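Local structure of mannitol dehydrogenase (Pseudomonas fluorescens, 1LJ8) at residues A[52-57]-A[277-282]; A[111-116]-A[173-178]; A[436-439]-A[443-446]. The protein binds NAD and probably catalyses the NAD-dependent interconversion of D-mannitol and D-fructose as a mannitol 2-dehydrogenase of the long-chain dehydrogenases. All coordinates share one frame; numbering follows the deposited sequence.

Contact 1. Residues A[52-57]-A[277-282]; sequences TGEGLD and WEKVGV
E54 and K279 join the two loops through one charged bond: NZ of K279 donates to OE1 of E54 at 2.6 Å, forming a salt bridge. NZ comes to OE1 from the syn side, which leaves it 3.4 Å from OE2 of E54, and it stands 21° out of the carboxylate plane. The lysine also brings its aliphatic part along, since CD of K279 lies 3.2 Å from OE1 of E54. Both side chains leave the backbone with CG opposite the carbonyl carbon (chi1 near -70° in both) and then run extended, so that they span the gap and cross at about a right angle. The bridge lies at the protein surface, where solvent probably weakens it. Beside the charges sits a looser apolar touch, CG2 of T52 on CG1 of V280 at 4.2 Å. The hydroxyl of T52 is engaged elsewhere, with the carbonyl of L49 in the preceding helix. This places the contact at the far end of helix 42-50, in the first beta-alpha-beta crossover of the Rossmann domain, where the chain turns back toward strand 59-64. G53 ends the helix in a Schellman motif with positive phi, and E54 follows directly. Across the gap, K279 lies in a 3-10 turn begun at W277. The carbonyl oxygen of W277 accepts from V280 N at 2.9 Å, closing the turn, and from V282 N of the loop that follows at 3.3 Å, the two donors arriving on opposite faces of its plane. Further in, NE1 of W277 is hydrogen-bonded to OG1 of T46, and V280 packs on A48 of helix 42-50.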
ATOM      1  N   THR A  52       5.709 -21.287 -15.981  1.00 20.99           N
ATOM      2  CA  THR A  52       5.734 -21.484 -17.443  1.00 21.55           C
ATOM      3  C   THR A  52       7.112 -21.997 -17.847  1.00 22.25           C
ATOM      4  O   THR A  52       7.347 -22.259 -19.038  1.00 23.23           O
ATOM      5  CB  THR A  52       5.500 -20.185 -18.290  1.00 20.11           C
ATOM      6  OG1 THR A  52       6.587 -19.266 -18.081  1.00 20.68           O
ATOM      7  CG2 THR A  52       4.161 -19.521 -17.935  1.00 22.06           C
ATOM      8  N   GLY A  53       8.008 -22.109 -16.872  1.00 21.89           N
ATOM      9  CA  GLY A  53       9.359 -22.588 -17.095  1.00 22.91           C
ATOM     10  C   GLY A  53      10.391 -21.519 -17.441  1.00 25.46           C
ATOM     11  O   GLY A  53      11.479 -21.838 -17.932  1.00 26.31           O
ATOM     12  N   GLU A  54      10.062 -20.251 -17.187  1.00 22.42           N
ATOM     13  CA  GLU A  54      10.972 -19.148 -17.494  1.00 23.32           C
ATOM     14  C   GLU A  54      11.179 -18.333 -16.231  1.00 21.46           C
ATOM     15  O   GLU A  54      10.386 -18.429 -15.288  1.00 19.53           O
ATOM     16  CB  GLU A  54      10.348 -18.215 -18.545  1.00 25.20           C
ATOM     17  CG  GLU A  54      10.230 -18.830 -19.917  1.00 30.82           C
ATOM     18  CD  GLU A  54       9.596 -17.869 -20.897  1.00 33.84           C
ATOM     19  OE1 GLU A  54       9.947 -16.669 -20.886  1.00 35.41           O
ATOM     20  OE2 GLU A  54       8.739 -18.319 -21.672  1.00 37.87           O
ATOM     21  N   GLY A  55      12.227 -17.516 -16.253  1.00 21.26           N
ATOM     22  CA  GLY A  55      12.537 -16.630 -15.145  1.00 21.41           C
ATOM     23  C   GLY A  55      12.832 -17.259 -13.804  1.00 20.47           C
ATOM     24  O   GLY A  55      12.534 -16.659 -12.767  1.00 17.64           O
ATOM     25  N   LEU A  56      13.423 -18.449 -13.806  1.00 21.73           N
ATOM     26  CA  LEU A  56      13.750 -19.127 -12.554  1.00 21.03           C
ATOM     27  C   LEU A  56      14.906 -18.426 -11.847  1.00 19.66           C
ATOM     28  O   LEU A  56      15.218 -18.741 -10.681  1.00 19.62           O
ATOM     29  CB  LEU A  56      14.127 -20.583 -12.800  1.00 23.14           C
ATOM     30  CG  LEU A  56      13.079 -21.434 -13.517  1.00 28.37           C
ATOM     31  CD1 LEU A  56      13.565 -22.880 -13.638  1.00 30.45           C
ATOM     32  CD2 LEU A  56      11.818 -21.432 -12.750  1.00 27.83           C
ATOM     33  N   ASP A  57      15.523 -17.472 -12.545  1.00 18.14           N
ATOM     34  CA  ASP A  57      16.620 -16.712 -11.982  1.00 18.52           C
ATOM     35  C   ASP A  57      16.139 -15.379 -11.400  1.00 16.20           C
ATOM     36  O   ASP A  57      16.951 -14.475 -11.089  1.00 15.64           O
ATOM     37  CB  ASP A  57      17.707 -16.481 -13.036  1.00 20.89           C
ATOM     38  CG  ASP A  57      17.224 -15.700 -14.227  1.00 23.55           C
ATOM     39  OD1 ASP A  57      16.117 -15.994 -14.759  1.00 21.28           O
ATOM     40  OD2 ASP A  57      17.983 -14.804 -14.652  1.00 24.83           O
ATOM     41  N   TRP A 277       7.542 -10.589 -17.224  1.00 14.82           N
ATOM     42  CA  TRP A 277       6.203 -10.583 -16.610  1.00 15.02           C
ATOM     43  C   TRP A 277       5.059 -10.419 -17.624  1.00 14.88           C
ATOM     44  O   TRP A 277       3.918 -10.801 -17.344  1.00 15.29           O
ATOM     45  CB  TRP A 277       6.110  -9.445 -15.572  1.00 14.91           C
ATOM     46  CG  TRP A 277       6.864  -9.700 -14.263  1.00 13.57           C
ATOM     47  CD1 TRP A 277       6.771 -10.806 -13.432  1.00 14.42           C
ATOM     48  CD2 TRP A 277       7.722  -8.764 -13.584  1.00 13.23           C
ATOM     49  NE1 TRP A 277       7.532 -10.585 -12.272  1.00 13.27           N
ATOM     50  CE2 TRP A 277       8.112  -9.350 -12.352  1.00 11.38           C
ATOM     51  CE3 TRP A 277       8.198  -7.478 -13.908  1.00 13.58           C
ATOM     52  CZ2 TRP A 277       8.966  -8.696 -11.438  1.00 12.00           C
ATOM     53  CZ3 TRP A 277       9.046  -6.832 -12.998  1.00 13.56           C
ATOM     54  CH2 TRP A 277       9.421  -7.451 -11.781  1.00 12.39           C
ATOM     55  N   GLU A 278       5.353  -9.855 -18.795  1.00 16.61           N
ATOM     56  CA  GLU A 278       4.247  -9.673 -19.743  1.00 17.41           C
ATOM     57  C   GLU A 278       3.699 -11.020 -20.201  1.00 17.82           C
ATOM     58  O   GLU A 278       2.562 -11.074 -20.674  1.00 18.51           O
ATOM     59  CB  GLU A 278       4.655  -8.827 -20.985  1.00 18.31           C
ATOM     60  CG  GLU A 278       5.836  -9.364 -21.792  1.00 21.28           C
ATOM     61  CD  GLU A 278       7.195  -8.809 -21.286  1.00 26.99           C
ATOM     62  OE1 GLU A 278       7.638  -9.220 -20.186  1.00 20.59           O
ATOM     63  OE2 GLU A 278       7.795  -7.929 -21.995  1.00 30.31           O
ATOM     64  N   LYS A 279       4.492 -12.086 -20.084  1.00 16.79           N
ATOM     65  CA  LYS A 279       4.030 -13.407 -20.498  1.00 18.06           C
ATOM     66  C   LYS A 279       2.958 -13.930 -19.540  1.00 18.93           C
ATOM     67  O   LYS A 279       2.245 -14.904 -19.865  1.00 18.87           O
ATOM     68  CB  LYS A 279       5.205 -14.392 -20.563  1.00 20.48           C
ATOM     69  CG  LYS A 279       6.163 -14.113 -21.750  1.00 21.57           C
ATOM     70  CD  LYS A 279       7.388 -15.008 -21.811  1.00 21.64           C
ATOM     71  CE  LYS A 279       8.309 -14.569 -22.994  1.00 23.82           C
ATOM     72  NZ  LYS A 279       9.588 -15.308 -23.029  1.00 23.06           N
ATOM     73  N   VAL A 280       2.823 -13.305 -18.362  1.00 16.76           N
ATOM     74  CA  VAL A 280       1.781 -13.741 -17.428  1.00 16.63           C
ATOM     75  C   VAL A 280       0.805 -12.649 -17.040  1.00 16.83           C
ATOM     76  O   VAL A 280       0.278 -12.638 -15.914  1.00 16.63           O
ATOM     77  CB  VAL A 280       2.357 -14.397 -16.151  1.00 17.50           C
ATOM     78  CG1 VAL A 280       2.975 -15.783 -16.542  1.00 19.44           C
ATOM     79  CG2 VAL A 280       3.417 -13.461 -15.497  1.00 17.55           C
ATOM     80  N   GLY A 281       0.599 -11.697 -17.961  1.00 16.68           N
ATOM     81  CA  GLY A 281      -0.409 -10.690 -17.732  1.00 15.47           C
ATOM     82  C   GLY A 281      -0.068  -9.278 -17.265  1.00 16.10           C
ATOM     83  O   GLY A 281      -0.959  -8.437 -17.167  1.00 16.23           O
ATOM     84  N   VAL A 282       1.193  -9.027 -16.925  1.00 16.12           N
ATOM     85  CA  VAL A 282       1.569  -7.684 -16.493  1.00 13.60           C
ATOM     86  C   VAL A 282       1.559  -6.841 -17.765  1.00 14.65           C
ATOM     87  O   VAL A 282       1.989  -7.313 -18.824  1.00 14.40           O
ATOM     88  CB  VAL A 282       2.975  -7.701 -15.868  1.00 15.20           C
ATOM     89  CG1 VAL A 282       3.397  -6.298 -15.409  1.00 13.74           C
ATOM     90  CG2 VAL A 282       2.958  -8.669 -14.668  1.00 12.60           C
TER

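Contact 2. Residues A[111-116]-A[173-178]; sequences SAQALI and LTQRRA
The side-chain amides of Q113 and Q175 meet nearly coplanar, their planes 21° apart, with NE2 of Q113 donating to OE1 of Q175 at 3.0 Å. The acceptor lies close to the plane of the Q113 amide, and the donor uses a lone pair in the carbonyl plane of Q175, though the bond is bent, with an N-H...O angle of 132°. From one face of the Q175 amide comes the methyl CG2 of I116, 3.5 Å from OE1. Q175 reaches over fully extended, whereas Q113 folds at chi2 (60°) to turn its amide toward the neighbouring helix. Two neighbouring helices of the Rossmann domain meet here: helix 112-119 leads into strand 126-129, and helix 165-178 lies on the crossover from that strand to its parallel neighbour 185-188. D117, one turn beyond Q113, offers OD1 to NE2 of both glutamines, so a single carboxylate oxygen links the pair, which probably settles the orientation of both amides. At the start of helix 112-119, S111 is the N-cap, its OG accepting from A114 N at 2.9 Å. I116 also packs on F168 and A171 of helix 165-178.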
ATOM      1  N   SER A 111      21.983  -8.341  10.910  1.00 13.82           N
ATOM      2  CA  SER A 111      23.250  -7.855  10.378  1.00 15.24           C
ATOM      3  C   SER A 111      23.000  -6.816   9.285  1.00 15.26           C
ATOM      4  O   SER A 111      22.521  -7.171   8.202  1.00 16.16           O
ATOM      5  CB  SER A 111      24.068  -8.990   9.759  1.00 14.67           C
ATOM      6  OG  SER A 111      25.171  -8.489   9.020  1.00 16.67           O
ATOM      7  N   ALA A 112      23.354  -5.569   9.553  1.00 14.84           N
ATOM      8  CA  ALA A 112      23.194  -4.525   8.538  1.00 16.55           C
ATOM      9  C   ALA A 112      24.065  -4.875   7.324  1.00 16.87           C
ATOM     10  O   ALA A 112      23.622  -4.777   6.177  1.00 15.99           O
ATOM     11  CB  ALA A 112      23.610  -3.168   9.096  1.00 18.32           C
ATOM     12  N   GLN A 113      25.297  -5.343   7.559  1.00 15.64           N
ATOM     13  CA  GLN A 113      26.183  -5.628   6.423  1.00 16.88           C
ATOM     14  C   GLN A 113      25.744  -6.806   5.544  1.00 18.20           C
ATOM     15  O   GLN A 113      25.971  -6.786   4.314  1.00 15.79           O
ATOM     16  CB  GLN A 113      27.652  -5.838   6.900  1.00 16.05           C
ATOM     17  CG  GLN A 113      28.664  -5.867   5.720  1.00 17.32           C
ATOM     18  CD  GLN A 113      28.652  -4.561   4.895  1.00 18.03           C
ATOM     19  OE1 GLN A 113      28.626  -3.460   5.437  1.00 18.09           O
ATOM     20  NE2 GLN A 113      28.677  -4.703   3.566  1.00 18.28           N
ATOM     21  N   ALA A 114      25.129  -7.831   6.155  1.00 17.79           N
ATOM     22  CA  ALA A 114      24.648  -8.984   5.388  1.00 17.76           C
ATOM     23  C   ALA A 114      23.564  -8.482   4.420  1.00 16.57           C
ATOM     24  O   ALA A 114      23.491  -8.942   3.295  1.00 16.05           O
ATOM     25  CB  ALA A 114      24.045 -10.047   6.316  1.00 18.77           C
ATOM     26  N   LEU A 115      22.733  -7.559   4.876  1.00 15.62           N
ATOM     27  CA  LEU A 115      21.679  -7.012   4.007  1.00 16.38           C
ATOM     28  C   LEU A 115      22.288  -6.144   2.890  1.00 15.13           C
ATOM     29  O   LEU A 115      21.861  -6.203   1.724  1.00 14.15           O
ATOM     30  CB  LEU A 115      20.734  -6.205   4.864  1.00 17.01           C
ATOM     31  CG  LEU A 115      19.545  -5.554   4.204  1.00 16.38           C
ATOM     32  CD1 LEU A 115      18.913  -6.572   3.196  1.00 16.30           C
ATOM     33  CD2 LEU A 115      18.549  -5.115   5.352  1.00 16.50           C
ATOM     34  N   ILE A 116      23.272  -5.315   3.242  1.00 12.77           N
ATOM     35  CA  ILE A 116      23.962  -4.484   2.235  1.00 13.99           C
ATOM     36  C   ILE A 116      24.602  -5.415   1.194  1.00 14.82           C
ATOM     37  O   ILE A 116      24.502  -5.192  -0.031  1.00 15.00           O
ATOM     38  CB  ILE A 116      25.053  -3.560   2.897  1.00 14.00           C
ATOM     39  CG1 ILE A 116      24.360  -2.547   3.824  1.00 14.18           C
ATOM     40  CG2 ILE A 116      25.920  -2.843   1.808  1.00 14.62           C
ATOM     41  CD1 ILE A 116      25.359  -1.776   4.750  1.00 14.62           C
ATOM     42  N   LEU A 173      24.415   0.624  -3.264  1.00 14.93           N
ATOM     43  CA  LEU A 173      24.851   1.153  -4.563  1.00 15.26           C
ATOM     44  C   LEU A 173      26.322   1.541  -4.501  1.00 17.34           C
ATOM     45  O   LEU A 173      27.050   1.308  -5.450  1.00 17.85           O
ATOM     46  CB  LEU A 173      23.983   2.337  -4.977  1.00 15.00           C
ATOM     47  CG  LEU A 173      22.538   1.897  -5.380  1.00 13.82           C
ATOM     48  CD1 LEU A 173      21.660   3.136  -5.541  1.00 13.96           C
ATOM     49  CD2 LEU A 173      22.546   1.124  -6.708  1.00 13.51           C
ATOM     50  N   THR A 174      26.746   2.110  -3.383  1.00 18.73           N
ATOM     51  CA  THR A 174      28.159   2.479  -3.228  1.00 19.11           C
ATOM     52  C   THR A 174      29.056   1.239  -3.339  1.00 19.75           C
ATOM     53  O   THR A 174      30.077   1.244  -4.059  1.00 19.18           O
ATOM     54  CB  THR A 174      28.363   3.171  -1.882  1.00 20.38           C
ATOM     55  OG1 THR A 174      27.619   4.398  -1.886  1.00 20.93           O
ATOM     56  CG2 THR A 174      29.860   3.458  -1.634  1.00 21.69           C
ATOM     57  N   GLN A 175      28.665   0.167  -2.650  1.00 18.52           N
ATOM     58  CA  GLN A 175      29.412  -1.100  -2.687  1.00 18.85           C
ATOM     59  C   GLN A 175      29.424  -1.695  -4.104  1.00 20.70           C
ATOM     60  O   GLN A 175      30.480  -2.187  -4.570  1.00 19.77           O
ATOM     61  CB  GLN A 175      28.792  -2.092  -1.686  1.00 19.51           C
ATOM     62  CG  GLN A 175      29.598  -3.391  -1.480  1.00 21.88           C
ATOM     63  CD  GLN A 175      29.145  -4.147  -0.246  1.00 21.28           C
ATOM     64  OE1 GLN A 175      29.170  -3.603   0.863  1.00 25.03           O
ATOM     65  NE2 GLN A 175      28.747  -5.409  -0.418  1.00 21.83           N
ATOM     66  N   ARG A 176      28.276  -1.681  -4.796  1.00 19.72           N
ATOM     67  CA  ARG A 176      28.245  -2.190  -6.167  1.00 19.99           C
ATOM     68  C   ARG A 176      29.223  -1.405  -7.053  1.00 22.07           C
ATOM     69  O   ARG A 176      30.001  -2.006  -7.820  1.00 23.35           O
ATOM     70  CB  ARG A 176      26.823  -2.124  -6.799  1.00 18.33           C
ATOM     71  CG  ARG A 176      25.824  -3.077  -6.113  1.00 17.09           C
ATOM     72  CD  ARG A 176      24.377  -2.820  -6.596  1.00 14.18           C
ATOM     73  NE  ARG A 176      24.069  -3.493  -7.866  1.00 15.81           N
ATOM     74  CZ  ARG A 176      23.480  -4.679  -7.977  1.00 15.70           C
ATOM     75  NH1 ARG A 176      23.098  -5.359  -6.899  1.00 16.48           N
ATOM     76  NH2 ARG A 176      23.319  -5.222  -9.170  1.00 16.16           N
ATOM     77  N   ARG A 177      29.186  -0.082  -6.940  1.00 23.26           N
ATOM     78  CA  ARG A 177      30.083   0.771  -7.738  1.00 27.33           C
ATOM     79  C   ARG A 177      31.559   0.436  -7.517  1.00 28.40           C
ATOM     80  O   ARG A 177      32.344   0.370  -8.470  1.00 27.83           O
ATOM     81  CB  ARG A 177      29.888   2.228  -7.392  1.00 27.31           C
ATOM     82  CG  ARG A 177      28.549   2.759  -7.716  1.00 29.63           C
ATOM     83  CD  ARG A 177      28.558   4.237  -7.419  1.00 29.56           C
ATOM     84  NE  ARG A 177      29.521   4.955  -8.263  1.00 28.71           N
ATOM     85  CZ  ARG A 177      29.888   6.213  -8.054  1.00 30.31           C
ATOM     86  NH1 ARG A 177      29.398   6.891  -7.010  1.00 30.08           N
ATOM     87  NH2 ARG A 177      30.690   6.826  -8.930  1.00 30.33           N
ATOM     88  N   ALA A 178      31.915   0.212  -6.256  1.00 28.18           N
ATOM     89  CA  ALA A 178      33.281  -0.087  -5.906  1.00 28.81           C
ATOM     90  C   ALA A 178      33.683  -1.452  -6.445  1.00 30.21           C
ATOM     91  O   ALA A 178      34.879  -1.736  -6.615  1.00 30.95           O
ATOM     92  CB  ALA A 178      33.444  -0.027  -4.399  1.00 29.11           C
TER

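Contact 3. Residues A[436-439]-A[443-446]; sequences GLVS and LISQ
V438 and I444 bring their backbones close, with CA atoms 5.3 Å apart; V438 has non-helical backbone angles, and only three residues connect the two segments before helix 444-448 begins. I444 reaches across with its longer branch. Its CG1 presses on the backbone of the other segment, 3.7 Å from CA of V438 and 3.9 Å from the carbonyl oxygen of L437. One carbon farther out, CD1 of I444 comes to 4.0 Å from CB of V438. With CG1 set opposite the carbonyl carbon (chi1 -70°) and chi2 extended, this branch is carried over to V438 although CB itself does not point at it. The touching is apolar, and V438 takes part with its CA and CB more than with its methyl groups. The tight corner connects two short helices, 431-437 and 444-448, within the C-terminal domain, which is helical and related to that of 6-phosphogluconate dehydrogenases. Near the C-terminal part of helix 431-437, the carbonyl oxygen of G436 accepts two bonds from S439, from its backbone N at 3.3 Å and from its OG at 3.1 Å. The hydroxyl approaches only 15° off the carbonyl plane, at a C=O...O angle of 153°. The carbonyl of V438 accepts from NZ of K415. Behind the corner, I444 rests on F469 and Y473 of the long helix 463-488, while OG of S445 is hydrogen-bonded to E470 of that helix. V438 packs on L414, and L437 meets V451.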
ATOM      1  N   GLY A 436      -3.908  13.320  20.135  1.00 24.71           N
ATOM      2  CA  GLY A 436      -3.696  14.567  20.854  1.00 25.55           C
ATOM      3  C   GLY A 436      -4.428  15.738  20.206  1.00 26.22           C
ATOM      4  O   GLY A 436      -5.001  16.574  20.898  1.00 26.67           O
ATOM      5  N   LEU A 437      -4.436  15.779  18.869  1.00 24.58           N
ATOM      6  CA  LEU A 437      -5.075  16.854  18.109  1.00 23.09           C
ATOM      7  C   LEU A 437      -6.592  16.926  18.327  1.00 22.71           C
ATOM      8  O   LEU A 437      -7.207  17.964  18.044  1.00 20.79           O
ATOM      9  CB  LEU A 437      -4.830  16.648  16.603  1.00 23.09           C
ATOM     10  CG  LEU A 437      -3.385  16.450  16.129  1.00 24.84           C
ATOM     11  CD1 LEU A 437      -3.347  15.886  14.703  1.00 23.15           C
ATOM     12  CD2 LEU A 437      -2.663  17.800  16.214  1.00 26.76           C
ATOM     13  N   VAL A 438      -7.206  15.834  18.778  1.00 22.77           N
ATOM     14  CA  VAL A 438      -8.654  15.858  18.976  1.00 24.30           C
ATOM     15  C   VAL A 438      -9.112  15.767  20.435  1.00 26.75           C
ATOM     16  O   VAL A 438     -10.245  15.408  20.716  1.00 26.95           O
ATOM     17  CB  VAL A 438      -9.348  14.745  18.137  1.00 22.86           C
ATOM     18  CG1 VAL A 438      -8.949  14.883  16.689  1.00 22.90           C
ATOM     19  CG2 VAL A 438      -8.967  13.352  18.654  1.00 22.35           C
ATOM     20  N   SER A 439      -8.233  16.138  21.356  1.00 29.72           N
ATOM     21  CA  SER A 439      -8.563  16.092  22.776  1.00 33.21           C
ATOM     22  C   SER A 439      -9.575  17.188  23.198  1.00 34.30           C
ATOM     23  O   SER A 439     -10.284  17.046  24.202  1.00 35.58           O
ATOM     24  CB  SER A 439      -7.273  16.197  23.588  1.00 32.50           C
ATOM     25  OG  SER A 439      -6.673  17.459  23.406  1.00 35.35           O
ATOM     26  N   LEU A 443     -11.185  22.908  19.689  1.00 28.65           N
ATOM     27  CA  LEU A 443      -9.931  23.241  19.050  1.00 26.74           C
ATOM     28  C   LEU A 443      -9.506  22.292  17.924  1.00 26.21           C
ATOM     29  O   LEU A 443      -8.423  22.443  17.371  1.00 24.45           O
ATOM     30  CB  LEU A 443      -8.826  23.297  20.105  1.00 27.73           C
ATOM     31  CG  LEU A 443      -8.939  24.409  21.169  1.00 27.40           C
ATOM     32  CD1 LEU A 443      -7.863  24.172  22.246  1.00 29.32           C
ATOM     33  CD2 LEU A 443      -8.737  25.768  20.554  1.00 27.28           C
ATOM     34  N   ILE A 444     -10.364  21.341  17.574  1.00 25.29           N
ATOM     35  CA  ILE A 444     -10.007  20.367  16.544  1.00 24.43           C
ATOM     36  C   ILE A 444      -9.708  20.997  15.187  1.00 23.35           C
ATOM     37  O   ILE A 444      -8.691  20.681  14.565  1.00 21.39           O
ATOM     38  CB  ILE A 444     -11.105  19.269  16.423  1.00 24.83           C
ATOM     39  CG1 ILE A 444     -11.059  18.396  17.674  1.00 26.12           C
ATOM     40  CG2 ILE A 444     -10.918  18.425  15.125  1.00 24.38           C
ATOM     41  CD1 ILE A 444     -12.264  17.475  17.853  1.00 27.66           C
ATOM     42  N   SER A 445     -10.538  21.923  14.722  1.00 24.01           N
ATOM     43  CA  SER A 445     -10.254  22.459  13.396  1.00 24.40           C
ATOM     44  C   SER A 445      -8.949  23.242  13.410  1.00 26.23           C
ATOM     45  O   SER A 445      -8.179  23.179  12.459  1.00 25.66           O
ATOM     46  CB  SER A 445     -11.444  23.310  12.858  1.00 25.78           C
ATOM     47  OG  SER A 445     -11.711  24.407  13.715  1.00 28.40           O
ATOM     48  N   GLN A 446      -8.662  23.947  14.500  1.00 24.82           N
ATOM     49  CA  GLN A 446      -7.430  24.716  14.551  1.00 26.07           C
ATOM     50  C   GLN A 446      -6.170  23.850  14.666  1.00 24.57           C
ATOM     51  O   GLN A 446      -5.109  24.205  14.128  1.00 24.53           O
ATOM     52  CB  GLN A 446      -7.469  25.690  15.739  1.00 29.84           C
ATOM     53  CG  GLN A 446      -6.232  26.545  15.898  1.00 36.72           C
ATOM     54  CD  GLN A 446      -6.092  27.618  14.824  1.00 41.04           C
ATOM     55  OE1 GLN A 446      -5.238  28.510  14.938  1.00 44.56           O
ATOM     56  NE2 GLN A 446      -6.930  27.546  13.770  1.00 43.66           N
TER

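Following the chain from the N terminus, 52-57 comes first. Contact 1 joins this turn between helix 42-50 and strand 59-64 to the loop leading into strand 283-284, some 220 residues later, and so closes a loop that takes in much of the Rossmann domain. Contact 2 is nested within it, tying helices 112-119 and 165-178, which come before and after strand 126-129 in the chain. The centres of contacts 1 and 2 lie about 28 Å apart, and the two do not touch. Contact 3 follows in series in the C-terminal domain, tying helices 431-437 and 444-448 across their connecting turn. Contacts 1 and 3 lie on opposite sides of the chain's centre, about 51 Å apart between contact centres.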